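Side-chain contacts in flavin-dependent monooxygenase, oxygenase subunit HsaA (Rhodococcus sp., PDB 2RFQ), which catalyses the ortho-hydroxylation of the cholesterol breakdown product 3-HSA to the catechol 3,4-DHSA, using reduced FMN and molecular oxygen: residues 94-97 against 98-101; 208-211 against 212-215; 254-257 against 258-262; 279-282 against 283-287; 321-324 against 325-329. One frame throughout, in Å; residues are numbered along the deposited sequence.

Contact 1 (94-97 against 98-101); sequences WHLA and LFSQ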
loop_
_atom_site.group_PDB
_atom_site.type_symbol
_atom_site.label_atom_id
_atom_site.label_comp_id
_atom_site.label_asym_id
_atom_site.label_seq_id
_atom_site.Cartn_x
_atom_site.Cartn_y
_atom_site.Cartn_z
ATOM N N TRP A 94 5.700 6.475 -37.014
ATOM C CA TRP A 94 4.350 7.010 -36.923
ATOM C C TRP A 94 4.418 8.553 -36.958
ATOM O O TRP A 94 3.690 9.211 -37.705
ATOM C CB TRP A 94 3.682 6.517 -35.616
ATOM C CG TRP A 94 2.274 7.034 -35.380
ATOM C CD1 TRP A 94 1.098 6.405 -35.711
ATOM C CD2 TRP A 94 1.902 8.277 -34.756
ATOM N NE1 TRP A 94 0.012 7.197 -35.356
ATOM C CE2 TRP A 94 0.482 8.337 -34.753
ATOM C CE3 TRP A 94 2.627 9.335 -34.188
ATOM C CZ2 TRP A 94 -0.220 9.408 -34.218
ATOM C CZ3 TRP A 94 1.901 10.436 -33.655
ATOM C CH2 TRP A 94 0.506 10.449 -33.685
ATOM N N HIS A 95 5.289 9.126 -36.139
ATOM C CA HIS A 95 5.405 10.594 -36.069
ATOM C C HIS A 95 5.790 11.180 -37.431
ATOM O O HIS A 95 5.191 12.169 -37.881
ATOM C CB HIS A 95 6.436 10.999 -34.995
ATOM C CG HIS A 95 6.423 12.466 -34.663
ATOM N ND1 HIS A 95 7.355 13.036 -33.825
ATOM C CD2 HIS A 95 5.590 13.472 -35.041
ATOM C CE1 HIS A 95 7.107 14.332 -33.699
ATOM N NE2 HIS A 95 6.030 14.620 -34.413
ATOM N N LEU A 96 6.744 10.550 -38.121
ATOM C CA LEU A 96 7.173 11.085 -39.411
ATOM C C LEU A 96 6.057 11.079 -40.460
ATOM O O LEU A 96 6.048 11.911 -41.358
ATOM C CB LEU A 96 8.404 10.343 -39.936
ATOM C CG LEU A 96 9.085 10.986 -41.151
ATOM C CD1 LEU A 96 9.583 12.391 -40.856
ATOM C CD2 LEU A 96 10.233 10.108 -41.691
ATOM N N ALA A 97 5.124 10.134 -40.352
ATOM C CA ALA A 97 3.967 10.063 -41.254
ATOM C C ALA A 97 3.132 11.341 -41.232
ATOM O O ALA A 97 2.357 11.579 -42.152
ATOM C CB ALA A 97 3.090 8.884 -40.870
ATOM N N LEU A 98 3.276 12.124 -40.153
ATOM C CA LEU A 98 2.510 13.349 -39.968
ATOM C C LEU A 98 3.226 14.563 -40.555
ATOM O O LEU A 98 2.585 15.584 -40.825
ATOM C CB LEU A 98 2.179 13.587 -38.486
ATOM C CG LEU A 98 1.471 12.455 -37.722
ATOM C CD1 LEU A 98 1.392 12.777 -36.227
ATOM C CD2 LEU A 98 0.091 12.257 -38.279
ATOM N N PHE A 99 4.541 14.451 -40.767
ATOM C CA PHE A 99 5.299 15.532 -41.391
ATOM C C PHE A 99 4.900 15.641 -42.867
ATOM O O PHE A 99 4.244 14.748 -43.427
ATOM C CB PHE A 99 6.818 15.300 -41.311
ATOM C CG PHE A 99 7.444 15.642 -39.972
ATOM C CD1 PHE A 99 8.344 16.711 -39.851
ATOM C CD2 PHE A 99 7.191 14.845 -38.848
ATOM C CE1 PHE A 99 8.975 16.989 -38.606
ATOM C CE2 PHE A 99 7.807 15.126 -37.609
ATOM C CZ PHE A 99 8.706 16.185 -37.492
ATOM N N SER A 100 5.330 16.728 -43.494
ATOM C CA SER A 100 5.078 16.934 -44.920
ATOM C C SER A 100 5.577 15.740 -45.735
ATOM O O SER A 100 6.558 15.055 -45.350
ATOM C CB SER A 100 5.787 18.210 -45.389
ATOM O OG SER A 100 7.197 18.013 -45.376
ATOM N N GLN A 101 4.930 15.517 -46.881
ATOM C CA GLN A 101 5.367 14.495 -47.809
ATOM C C GLN A 101 6.842 14.690 -48.164
ATOM O O GLN A 101 7.597 13.716 -48.301
ATOM C CB GLN A 101 4.506 14.542 -49.081
ATOM C CG GLN A 101 4.943 13.568 -50.155
ATOM C CD GLN A 101 4.617 12.122 -49.824
ATOM O OE1 GLN A 101 3.668 11.832 -49.090
ATOM N NE2 GLN A 101 5.414 11.197 -50.377
#

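Contact 2 (208-211 against 212-215); sequences LSFK and AMSN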
loop_
_atom_site.group_PDB
_atom_site.type_symbol
_atom_site.label_atom_id
_atom_site.label_comp_id
_atom_site.label_asym_id
_atom_site.label_seq_id
_atom_site.Cartn_x
_atom_site.Cartn_y
_atom_site.Cartn_z
ATOM N N LEU A 208 7.332 20.328 -37.571
ATOM C CA LEU A 208 5.915 20.012 -37.378
ATOM C C LEU A 208 5.432 20.434 -36.002
ATOM O O LEU A 208 5.995 20.019 -34.994
ATOM C CB LEU A 208 5.675 18.510 -37.542
ATOM C CG LEU A 208 4.234 18.014 -37.331
ATOM C CD1 LEU A 208 3.252 18.613 -38.327
ATOM C CD2 LEU A 208 4.194 16.492 -37.433
ATOM N N SER A 209 4.373 21.243 -35.970
ATOM C CA SER A 209 3.824 21.709 -34.709
ATOM C C SER A 209 2.954 20.629 -34.048
ATOM O O SER A 209 2.148 19.994 -34.708
ATOM C CB SER A 209 2.962 22.952 -34.960
ATOM O OG SER A 209 2.248 23.266 -33.776
ATOM N N PHE A 210 3.114 20.423 -32.749
ATOM C CA PHE A 210 2.198 19.533 -32.039
ATOM C C PHE A 210 0.738 20.022 -32.071
ATOM O O PHE A 210 -0.189 19.203 -32.058
ATOM C CB PHE A 210 2.667 19.312 -30.614
ATOM C CG PHE A 210 3.876 18.441 -30.523
ATOM C CD1 PHE A 210 3.763 17.051 -30.622
ATOM C CD2 PHE A 210 5.133 19.012 -30.387
ATOM C CE1 PHE A 210 4.898 16.232 -30.534
ATOM C CE2 PHE A 210 6.276 18.203 -30.306
ATOM C CZ PHE A 210 6.149 16.814 -30.379
ATOM N N LYS A 211 0.529 21.341 -32.129
ATOM C CA LYS A 211 -0.833 21.889 -32.269
ATOM C C LYS A 211 -1.479 21.477 -33.592
ATOM O O LYS A 211 -2.667 21.152 -33.626
ATOM C CB LYS A 211 -0.828 23.424 -32.110
ATOM C CG LYS A 211 -2.217 24.052 -31.929
ATOM C CD LYS A 211 -2.925 23.467 -30.694
ATOM C CE LYS A 211 -4.173 24.261 -30.309
ATOM N NZ LYS A 211 -5.018 23.488 -29.335
ATOM N N ALA A 212 -0.701 21.490 -34.677
ATOM C CA ALA A 212 -1.182 21.051 -35.999
ATOM C C ALA A 212 -1.578 19.588 -35.938
ATOM O O ALA A 212 -2.565 19.171 -36.544
ATOM C CB ALA A 212 -0.117 21.249 -37.056
HETATM N N MSE A 213 -0.790 18.804 -35.214
HETATM C CA MSE A 213 -1.117 17.402 -35.040
HETATM C C MSE A 213 -2.455 17.248 -34.332
HETATM O O MSE A 213 -3.341 16.527 -34.818
HETATM C CB MSE A 213 -0.006 16.682 -34.281
HETATM C CG MSE A 213 1.217 16.478 -35.134
HETATM SE SE MSE A 213 2.765 15.939 -34.055
HETATM C CE MSE A 213 1.936 14.457 -33.010
ATOM N N SER A 214 -2.617 17.950 -33.214
ATOM C CA SER A 214 -3.831 17.852 -32.401
ATOM C C SER A 214 -5.054 18.392 -33.144
ATOM O O SER A 214 -6.180 17.953 -32.912
ATOM C CB SER A 214 -3.637 18.572 -31.069
ATOM O OG SER A 214 -2.507 18.061 -30.396
ATOM N N ASN A 215 -4.817 19.344 -34.050
ATOM C CA ASN A 215 -5.878 19.931 -34.884
ATOM C C ASN A 215 -6.253 19.071 -36.098
ATOM O O ASN A 215 -7.092 19.473 -36.910
ATOM C CB ASN A 215 -5.456 21.323 -35.387
ATOM C CG ASN A 215 -5.540 22.398 -34.307
ATOM O OD1 ASN A 215 -6.160 22.209 -33.256
ATOM N ND2 ASN A 215 -4.901 23.535 -34.566
HETATM O O HOH W 1 -0.169 16.624 -30.820
HETATM O O HOH W 2 -5.665 21.144 -30.882
#

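Contact 3 (254-257 against 258-262); sequences DAHV and EHQGK. With 1PS (3-pyridinium-1-ylpropane-1-sulfonate), chain E.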
loop_
_atom_site.group_PDB
_atom_site.type_symbol
_atom_site.label_atom_id
_atom_site.label_comp_id
_atom_site.label_asym_id
_atom_site.label_seq_id
_atom_site.Cartn_x
_atom_site.Cartn_y
_atom_site.Cartn_z
ATOM N N ASP A 254 8.104 -14.079 -15.758
ATOM C CA ASP A 254 8.431 -15.383 -16.340
ATOM C C ASP A 254 9.770 -15.881 -15.805
ATOM O O ASP A 254 9.896 -17.073 -15.491
ATOM C CB ASP A 254 8.468 -15.277 -17.861
ATOM C CG ASP A 254 7.086 -15.136 -18.476
ATOM O OD1 ASP A 254 6.041 -15.427 -17.819
ATOM O OD2 ASP A 254 7.046 -14.722 -19.662
ATOM N N ALA A 255 10.757 -14.986 -15.682
ATOM C CA ALA A 255 12.098 -15.378 -15.203
ATOM C C ALA A 255 11.961 -15.879 -13.764
ATOM O O ALA A 255 12.478 -16.951 -13.409
ATOM C CB ALA A 255 13.095 -14.185 -15.279
ATOM N N HIS A 256 11.214 -15.125 -12.962
ATOM C CA HIS A 256 11.009 -15.470 -11.549
ATOM C C HIS A 256 10.290 -16.790 -11.387
ATOM O O HIS A 256 10.750 -17.679 -10.657
ATOM C CB HIS A 256 10.222 -14.351 -10.848
ATOM C CG HIS A 256 9.881 -14.653 -9.419
ATOM N ND1 HIS A 256 10.817 -14.608 -8.404
ATOM C CD2 HIS A 256 8.703 -14.986 -8.834
ATOM C CE1 HIS A 256 10.225 -14.893 -7.254
ATOM N NE2 HIS A 256 8.939 -15.118 -7.489
ATOM N N VAL A 257 9.176 -16.955 -12.095
ATOM C CA VAL A 257 8.417 -18.217 -11.976
ATOM C C VAL A 257 9.205 -19.432 -12.495
ATOM O O VAL A 257 9.145 -20.507 -11.888
ATOM C CB VAL A 257 7.013 -18.101 -12.609
ATOM C CG1 VAL A 257 6.280 -19.477 -12.657
ATOM C CG2 VAL A 257 6.194 -17.072 -11.848
ATOM N N GLU A 258 9.962 -19.259 -13.582
ATOM C CA GLU A 258 10.811 -20.359 -14.083
ATOM C C GLU A 258 11.842 -20.773 -13.046
ATOM O O GLU A 258 11.961 -21.962 -12.720
ATOM C CB GLU A 258 11.509 -19.962 -15.379
ATOM C CG GLU A 258 12.518 -21.015 -15.880
ATOM C CD GLU A 258 13.119 -20.604 -17.198
ATOM O OE1 GLU A 258 14.007 -19.727 -17.204
ATOM O OE2 GLU A 258 12.684 -21.150 -18.233
ATOM N N HIS A 259 12.546 -19.797 -12.481
ATOM C CA HIS A 259 13.580 -20.097 -11.498
ATOM C C HIS A 259 12.977 -20.684 -10.218
ATOM O O HIS A 259 13.440 -21.721 -9.722
ATOM C CB HIS A 259 14.401 -18.861 -11.180
ATOM C CG HIS A 259 15.511 -19.126 -10.221
ATOM N ND1 HIS A 259 16.708 -19.684 -10.616
ATOM C CD2 HIS A 259 15.596 -18.952 -8.879
ATOM C CE1 HIS A 259 17.496 -19.815 -9.562
ATOM N NE2 HIS A 259 16.843 -19.388 -8.495
ATOM N N GLN A 260 11.937 -20.035 -9.701
ATOM C CA GLN A 260 11.287 -20.502 -8.478
ATOM C C GLN A 260 10.611 -21.854 -8.658
ATOM O O GLN A 260 10.674 -22.694 -7.761
ATOM C CB GLN A 260 10.298 -19.466 -7.949
ATOM C CG GLN A 260 10.958 -18.180 -7.483
ATOM C CD GLN A 260 12.028 -18.413 -6.420
ATOM O OE1 GLN A 260 11.910 -19.331 -5.598
ATOM N NE2 GLN A 260 13.086 -17.595 -6.445
ATOM N N GLY A 261 9.986 -22.072 -9.814
ATOM C CA GLY A 261 9.295 -23.341 -10.096
ATOM C C GLY A 261 10.243 -24.513 -9.968
ATOM O O GLY A 261 9.909 -25.531 -9.364
ATOM N N LYS A 262 11.433 -24.354 -10.537
ATOM C CA LYS A 262 12.486 -25.353 -10.431
ATOM C C LYS A 262 12.892 -25.591 -8.992
ATOM O O LYS A 262 12.997 -26.736 -8.575
ATOM C CB LYS A 262 13.686 -24.947 -11.269
ATOM C CG LYS A 262 13.460 -25.183 -12.752
ATOM C CD LYS A 262 14.715 -24.949 -13.557
ATOM C CE LYS A 262 14.721 -23.575 -14.203
ATOM N NZ LYS A 262 15.478 -23.600 -15.501
HETATM N N1 1PS E . 20.132 -16.780 -10.224
HETATM C C1 1PS E . 21.116 -16.323 -9.412
HETATM C C2 1PS E . 22.452 -16.651 -9.654
HETATM C C3 1PS E . 20.412 -17.570 -11.281
HETATM C C4 1PS E . 21.733 -17.935 -11.566
HETATM C C5 1PS E . 22.762 -17.465 -10.744
HETATM C C6 1PS E . 18.725 -16.429 -9.954
HETATM C C7 1PS E . 18.441 -14.953 -10.233
HETATM C C8 1PS E . 16.948 -14.644 -10.117
HETATM S S1 1PS E . 16.141 -14.821 -11.581
HETATM O O1 1PS E . 14.698 -14.743 -11.232
HETATM O O2 1PS E . 16.416 -16.141 -12.209
HETATM O O3 1PS E . 16.619 -13.760 -12.523
HETATM O O HOH W 3 14.698 -17.805 -14.735
HETATM O O HOH W 4 13.582 -15.589 -8.743
#

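Contact 4 (279-282 against 283-287); sequences AKVR and IAEAS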
loop_
_atom_site.group_PDB
_atom_site.type_symbol
_atom_site.label_atom_id
_atom_site.label_comp_id
_atom_site.label_asym_id
_atom_site.label_seq_id
_atom_site.Cartn_x
_atom_site.Cartn_y
_atom_site.Cartn_z
ATOM N N ALA A 279 5.232 -16.629 -0.956
ATOM C CA ALA A 279 5.826 -16.523 -2.286
ATOM C C ALA A 279 4.729 -16.726 -3.339
ATOM O O ALA A 279 4.702 -16.034 -4.375
ATOM C CB ALA A 279 6.954 -17.530 -2.475
ATOM N N LYS A 280 3.818 -17.658 -3.059
ATOM C CA LYS A 280 2.695 -17.917 -3.971
ATOM C C LYS A 280 1.808 -16.691 -4.083
ATOM O O LYS A 280 1.376 -16.303 -5.193
ATOM C CB LYS A 280 1.891 -19.116 -3.494
ATOM C CG LYS A 280 2.688 -20.409 -3.584
ATOM C CD LYS A 280 1.919 -21.578 -2.996
ATOM C CE LYS A 280 2.698 -22.877 -3.156
ATOM N NZ LYS A 280 1.915 -24.000 -2.526
ATOM N N VAL A 281 1.527 -16.046 -2.947
ATOM C CA VAL A 281 0.677 -14.844 -2.990
ATOM C C VAL A 281 1.343 -13.708 -3.801
ATOM O O VAL A 281 0.696 -13.009 -4.590
ATOM C CB VAL A 281 0.329 -14.362 -1.562
ATOM C CG1 VAL A 281 -0.249 -12.933 -1.593
ATOM C CG2 VAL A 281 -0.623 -15.376 -0.923
ATOM N N ARG A 282 2.643 -13.519 -3.622
ATOM C CA ARG A 282 3.319 -12.446 -4.372
ATOM C C ARG A 282 3.228 -12.708 -5.864
ATOM O O ARG A 282 3.038 -11.774 -6.639
ATOM C CB ARG A 282 4.771 -12.298 -3.942
ATOM C CG ARG A 282 4.942 -11.995 -2.443
ATOM C CD ARG A 282 4.505 -10.558 -2.028
ATOM N NE ARG A 282 3.102 -10.426 -1.621
ATOM C CZ ARG A 282 2.612 -10.752 -0.422
ATOM N NH1 ARG A 282 1.321 -10.550 -0.160
ATOM N NH2 ARG A 282 3.393 -11.299 0.507
ATOM N N ILE A 283 3.375 -13.974 -6.267
ATOM C CA ILE A 283 3.203 -14.361 -7.679
ATOM C C ILE A 283 1.784 -14.068 -8.192
ATOM O O ILE A 283 1.616 -13.581 -9.327
ATOM C CB ILE A 283 3.633 -15.841 -7.885
ATOM C CG1 ILE A 283 5.155 -15.872 -8.101
ATOM C CG2 ILE A 283 2.909 -16.521 -9.057
ATOM C CD1 ILE A 283 5.771 -17.246 -7.729
ATOM N N ALA A 284 0.769 -14.344 -7.370
ATOM C CA ALA A 284 -0.613 -14.069 -7.752
ATOM C C ALA A 284 -0.836 -12.569 -7.899
ATOM O O ALA A 284 -1.436 -12.112 -8.875
ATOM C CB ALA A 284 -1.587 -14.661 -6.735
ATOM N N GLU A 285 -0.370 -11.798 -6.916
ATOM C CA GLU A 285 -0.531 -10.338 -6.973
ATOM C C GLU A 285 0.142 -9.744 -8.209
ATOM O O GLU A 285 -0.473 -8.962 -8.954
ATOM C CB GLU A 285 0.059 -9.682 -5.725
ATOM C CG GLU A 285 -0.689 -10.053 -4.443
ATOM C CD GLU A 285 0.063 -9.561 -3.220
ATOM O OE1 GLU A 285 1.314 -9.465 -3.288
ATOM O OE2 GLU A 285 -0.600 -9.256 -2.213
ATOM N N ALA A 286 1.395 -10.138 -8.434
ATOM C CA ALA A 286 2.176 -9.595 -9.539
ATOM C C ALA A 286 1.567 -9.943 -10.883
ATOM O O ALA A 286 1.371 -9.052 -11.725
ATOM C CB ALA A 286 3.612 -10.093 -9.463
ATOM N N SER A 287 1.235 -11.218 -11.081
ATOM C CA SER A 287 0.660 -11.619 -12.375
ATOM C C SER A 287 -0.660 -10.874 -12.616
ATOM O O SER A 287 -0.952 -10.419 -13.740
ATOM C CB SER A 287 0.477 -13.141 -12.465
ATOM O OG SER A 287 -0.364 -13.605 -11.433
#

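Contact 5 (321-324 against 325-329); sequences RARR and DQVRA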
loop_
_atom_site.group_PDB
_atom_site.type_symbol
_atom_site.label_atom_id
_atom_site.label_comp_id
_atom_site.label_asym_id
_atom_site.label_seq_id
_atom_site.Cartn_x
_atom_site.Cartn_y
_atom_site.Cartn_z
ATOM N N ARG A 321 -9.035 9.114 -19.786
ATOM C CA ARG A 321 -8.936 7.753 -19.223
ATOM C C ARG A 321 -7.644 7.052 -19.662
ATOM O O ARG A 321 -7.014 6.335 -18.872
ATOM C CB ARG A 321 -10.145 6.874 -19.589
ATOM C CG ARG A 321 -11.358 7.218 -18.747
ATOM C CD ARG A 321 -12.458 6.188 -18.914
ATOM N NE ARG A 321 -13.141 6.367 -20.183
ATOM C CZ ARG A 321 -13.163 5.505 -21.185
ATOM N NH1 ARG A 321 -12.526 4.335 -21.097
ATOM N NH2 ARG A 321 -13.856 5.817 -22.281
ATOM N N ALA A 322 -7.261 7.262 -20.919
ATOM C CA ALA A 322 -6.052 6.665 -21.464
ATOM C C ALA A 322 -4.843 7.099 -20.656
ATOM O O ALA A 322 -4.058 6.277 -20.217
ATOM C CB ALA A 322 -5.892 7.015 -22.955
ATOM N N ARG A 323 -4.719 8.412 -20.428
ATOM C CA ARG A 323 -3.594 8.910 -19.622
ATOM C C ARG A 323 -3.606 8.390 -18.178
ATOM O O ARG A 323 -2.569 7.980 -17.639
ATOM C CB ARG A 323 -3.558 10.430 -19.675
ATOM C CG ARG A 323 -2.911 10.948 -20.957
ATOM C CD ARG A 323 -1.391 10.832 -20.856
ATOM N NE ARG A 323 -0.854 11.873 -19.949
ATOM C CZ ARG A 323 0.220 11.732 -19.171
ATOM N NH1 ARG A 323 0.913 10.580 -19.139
ATOM N NH2 ARG A 323 0.610 12.767 -18.433
ATOM N N ARG A 324 -4.795 8.404 -17.573
ATOM C CA ARG A 324 -4.989 7.865 -16.214
ATOM C C ARG A 324 -4.451 6.440 -16.096
ATOM O O ARG A 324 -3.663 6.137 -15.218
ATOM C CB ARG A 324 -6.477 7.904 -15.856
ATOM C CG ARG A 324 -6.809 7.219 -14.520
ATOM C CD ARG A 324 -8.323 6.926 -14.384
ATOM N NE ARG A 324 -8.695 5.828 -15.261
ATOM C CZ ARG A 324 -9.945 5.494 -15.584
ATOM N NH1 ARG A 324 -11.005 6.183 -15.105
ATOM N NH2 ARG A 324 -10.147 4.443 -16.374
ATOM N N ASP A 325 -4.887 5.565 -17.000
ATOM C CA ASP A 325 -4.541 4.152 -16.919
ATOM C C ASP A 325 -3.125 3.874 -17.376
ATOM O O ASP A 325 -2.530 2.869 -16.981
ATOM C CB ASP A 325 -5.540 3.344 -17.755
ATOM C CG ASP A 325 -6.965 3.365 -17.167
ATOM O OD1 ASP A 325 -7.132 3.648 -15.951
ATOM O OD2 ASP A 325 -7.901 3.093 -17.942
ATOM N N GLN A 326 -2.601 4.736 -18.243
ATOM C CA GLN A 326 -1.268 4.562 -18.803
ATOM C C GLN A 326 -0.179 4.819 -17.751
ATOM O O GLN A 326 0.710 3.977 -17.527
ATOM C CB GLN A 326 -1.075 5.424 -20.060
ATOM C CG GLN A 326 0.395 5.540 -20.480
ATOM C CD GLN A 326 1.011 6.804 -19.952
ATOM O OE1 GLN A 326 0.365 7.858 -19.953
ATOM N NE2 GLN A 326 2.276 6.722 -19.500
ATOM N N VAL A 327 -0.256 5.957 -17.064
ATOM C CA VAL A 327 0.684 6.151 -15.953
ATOM C C VAL A 327 0.494 5.044 -14.897
ATOM O O VAL A 327 1.467 4.528 -14.325
ATOM C CB VAL A 327 0.610 7.566 -15.321
ATOM C CG1 VAL A 327 0.865 8.651 -16.392
ATOM C CG2 VAL A 327 -0.720 7.795 -14.604
ATOM N N ARG A 328 -0.755 4.651 -14.673
ATOM C CA ARG A 328 -0.995 3.608 -13.667
ATOM C C ARG A 328 -0.423 2.255 -14.089
ATOM O O ARG A 328 0.042 1.505 -13.236
ATOM C CB ARG A 328 -2.478 3.481 -13.331
ATOM C CG ARG A 328 -2.688 2.871 -11.915
ATOM C CD ARG A 328 -4.051 3.340 -11.326
ATOM N NE ARG A 328 -4.339 2.880 -9.959
ATOM C CZ ARG A 328 -3.786 3.398 -8.863
ATOM N NH1 ARG A 328 -2.886 4.391 -8.949
ATOM N NH2 ARG A 328 -4.121 2.936 -7.659
ATOM N N ALA A 329 -0.461 1.949 -15.389
ATOM C CA ALA A 329 0.070 0.686 -15.904
ATOM C C ALA A 329 1.571 0.605 -15.606
ATOM O O ALA A 329 2.074 -0.438 -15.158
ATOM C CB ALA A 329 -0.167 0.593 -17.386
HETATM O O HOH W 5 -10.139 2.481 -19.410
#

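Contact 1 (94-97 against 98-101)
Leu-98 sets its CD1 methyl against the benzo part of the Trp-94 indole, 3.5 Å from Trp-94 CZ3. The methyl meets the ring at a slant. Beside this pair, Phe-99 brings CE2 over one face of the His-95 imidazole, toward the rim, 3.7 Å from His-95 NE2. The two ring planes stand at 59°, an oblique aromatic contact. The Phe-99 CG lies beside its own backbone N (chi1 -79°), which turns the ring back toward His-95. The ring edge thus reaches His-95 O, 3.5 Å from Phe-99 CD2. The Leu-96 side chain crosses that of Phe-99 at about a right angle, with Leu-96 CD1 4.0 Å from Phe-99 CD2. The backbone beneath is a type I turn from Leu-96 to Phe-99. Leu-98 N bonds to His-95 O, and Phe-99 N to Leu-96 O at 3.0 Å. This side is buried and tightly packed. The other side is loose: the partly exposed side chains of Ser-100 and Gln-101 stay well apart from 94-97. Ser-100 instead serves as N-cap of helix 101-108, its OG bonded to Ala-103 N. An alanine in place of Phe-99 would probably remove the ring's share of the packing on His-95 and open a gap beside Leu-96. The polar ends find partners outside: Trp-94 NE1 bonds to Val-228 O, and His-95 ND1 to the OH of Tyr-120, which probably binds FMN. One polar bond and an apolar cover therefore restrict how the imidazole can turn next to the likely flavin site.

Contact 2 (208-211 against 212-215)
The junction where strand 207-209 passes into the short helix 210-214 brings Leu-208 and Phe-210 against Met-213, a selenomethionine in this crystal. Leu-208 crosses the Met-213 side chain at about a right angle, with its CD2 methyl 3.7 Å from Met-213 SE. Phe-210 runs alongside Met-213, pointing the same way, and its CD1 is also 3.7 Å from Met-213 SE. The selenium sits 4.6 Å from the centroid of the Phe-210 ring and 44° off the ring normal, an oblique Met-aromatic contact. The helix start is an N-cap. Ser-209 holds OG anti to its backbone N (chi1 170°), where it takes a weak capping bond from Lys-211 N at 3.1 Å. The same OG is held more firmly by a hydrogen bond with Asp-165 OD1 on strand 162-172. Behind the cap the helical bonds begin, with Met-213 N reaching Ser-209 O at 3.2 Å and Asn-215 N reaching Lys-211 O at 2.8 Å. On the solvent side Lys-211 bends at chi2 (58°), and its CG passes near the Asn-215 amide. A water joins the two ends: it accepts from Lys-211 NZ at 2.9 Å and donates to Asn-215 OD1 at 2.6 Å. Another water donates to Phe-210 O. Met-213 is buried against Trp-94, His-95 and Leu-98. The Phe-210 ring meets that of Trp-233.

Contact 3 (254-257 against 258-262)
Gln-260 lays its CG over one face of the His-256 imidazole, toward the rim, with Gln-260 CG 3.4 Å from His-256 CE1. The carbon is 3.6 Å from the ring centroid and 22° off the normal, so this is a CH-pi contact. A bend at chi2 of Gln-260 (-56°) carries the amide onward past the ring, and the amide and imidazole planes are 38° apart. The polar atoms of both side chains then meet one water. It accepts from Gln-260 NE2 at 3.1 Å and lies 3.0 Å from His-256 ND1. It also donates to O1 of the bound 3-pyridinium-1-ylpropane-1-sulfonate at 2.9 Å. The segments form one piece of helix 233-266, in the acyl-CoA dehydrogenase C-terminal family region, and its backbone bonds are regular; Gln-260 N reaches His-256 O at 2.8 Å. One turn of this helix thus lines the ligand pocket with Ala-255, His-256 and His-259. His-259 presents a ring face to the ligand, whose C6 lies over it, 3.6 Å from His-259 CE1. The sulfonate sits beside the base of this side chain, with O2 3.5 Å from His-259 CB. Leu-355 N gives the ligand a further hydrogen bond. The other end of the Gln-260 amide, OE1, bonds to Arg-263, a probable FMN-binding residue. Val-257 and Gln-260 also pack on Glu-384 and Phe-385 of the second subunit.

Contact 4 (279-282 against 283-287)
Arg-282 and Glu-285, three residues apart on helix 277-309, form a two-point salt bridge. Their side chains run alongside each other and point the same way. Arg-282 comes side-on, giving NE to Glu-285 OE1 at 2.6 Å and NH1 to Glu-285 OE2 at 3.1 Å. Both bonds are almost straight, the first at 175°. Both oxygens lie in the guanidinium plane, yet they are met from above the carboxylate plane, for the two flat groups are turned by 44°. Arg-282 is bent at chi2 (-71°) and again at chi3, which folds the guanidinium back alongside Glu-285. Packing contacts are few. The Val-281 CG1 methyl lies alongside the carboxylate, 3.7 Å from Glu-285 OE2. Ile-283 rests its CB on the backbone, 3.5 Å from Lys-280 O, and its side chain packs on His-256 and Val-257 of helix 233-266 and on Phe-385 of the second subunit. The backbone bonds are those of a regular alpha helix: Glu-285 N reaches Val-281 O at 2.8 Å, and Ala-286 N reaches Arg-282 O at 2.9 Å. Contacts with other subunits lie close by. Lys-280 NZ bonds to Thr-382 of the second subunit, and Arg-282 has a long, weak ion pair with Glu-374 of the fourth. The paired charges of Arg-282 and Glu-285 probably offset each other largely within the chain, at a place where subunits of the tetramer meet.

Contact 5 (321-324 against 325-329)
Arg-324 grips its neighbour Asp-325 side-on, with NE 2.8 Å from Asp-325 OD1 and NH2 3.1 Å from Asp-325 OD2. OD2 is met on its syn side, but OD1 from above the carboxylate plane, since the two groups are turned by 40°. Arg-324 kinks at chi3 (73°), and NE and NH2 both come to face the acid. Arg-323 makes a flatter pair: its NH1 bonds to Gln-326 OE1 at 2.9 Å, on a lone pair in the carbonyl plane, with guanidinium and amide only 18° apart. Val-327 CG1 lies 3.4 Å from Arg-323 NH1. Further out, Arg-321 CG covers one face of the Arg-324 guanidinium, and a water donates to Asp-325 OD2 at 2.7 Å. Ser-288 of the second subunit bonds to Asp-325 OD1. A leucine at Arg-324 would probably leave the buried Asp-325 carboxylate without its opposite charge. Gln-326 NE2 is fixed by Ser-242 and Ala-370 O, and Arg-323 by Met-393 O and Ala-370 O. This part of helix 316-344 is thus packed between helices 277-309, 233-266 and 373-384 and the second subunit.

Overall arrangement
The five contacts form two clusters with one contact between them. Contacts 1 and 2 touch, their centres 11 Å apart, with His-95 NE2 3.5 Å from Met-213 SE. Contacts 3 and 4 touch, with His-256 CD2 3.7 Å from Ile-283 CG1. Contact 3 lines the pocket of the bound sulfonate, and the Ile-283 side chain of contact 4 lies about 10 Å from that ligand. The centres of contacts 1 and 3 are 43 Å apart. Contact 5 lies 22 Å from contact 2 and 23 Å from contact 4, centre to centre. Contact 1 adjoins Tyr-120 and contact 3 Arg-263, both probable FMN residues. Arg-324 of contact 5 weakly bonds Ser-287 of the second subunit's contact 4.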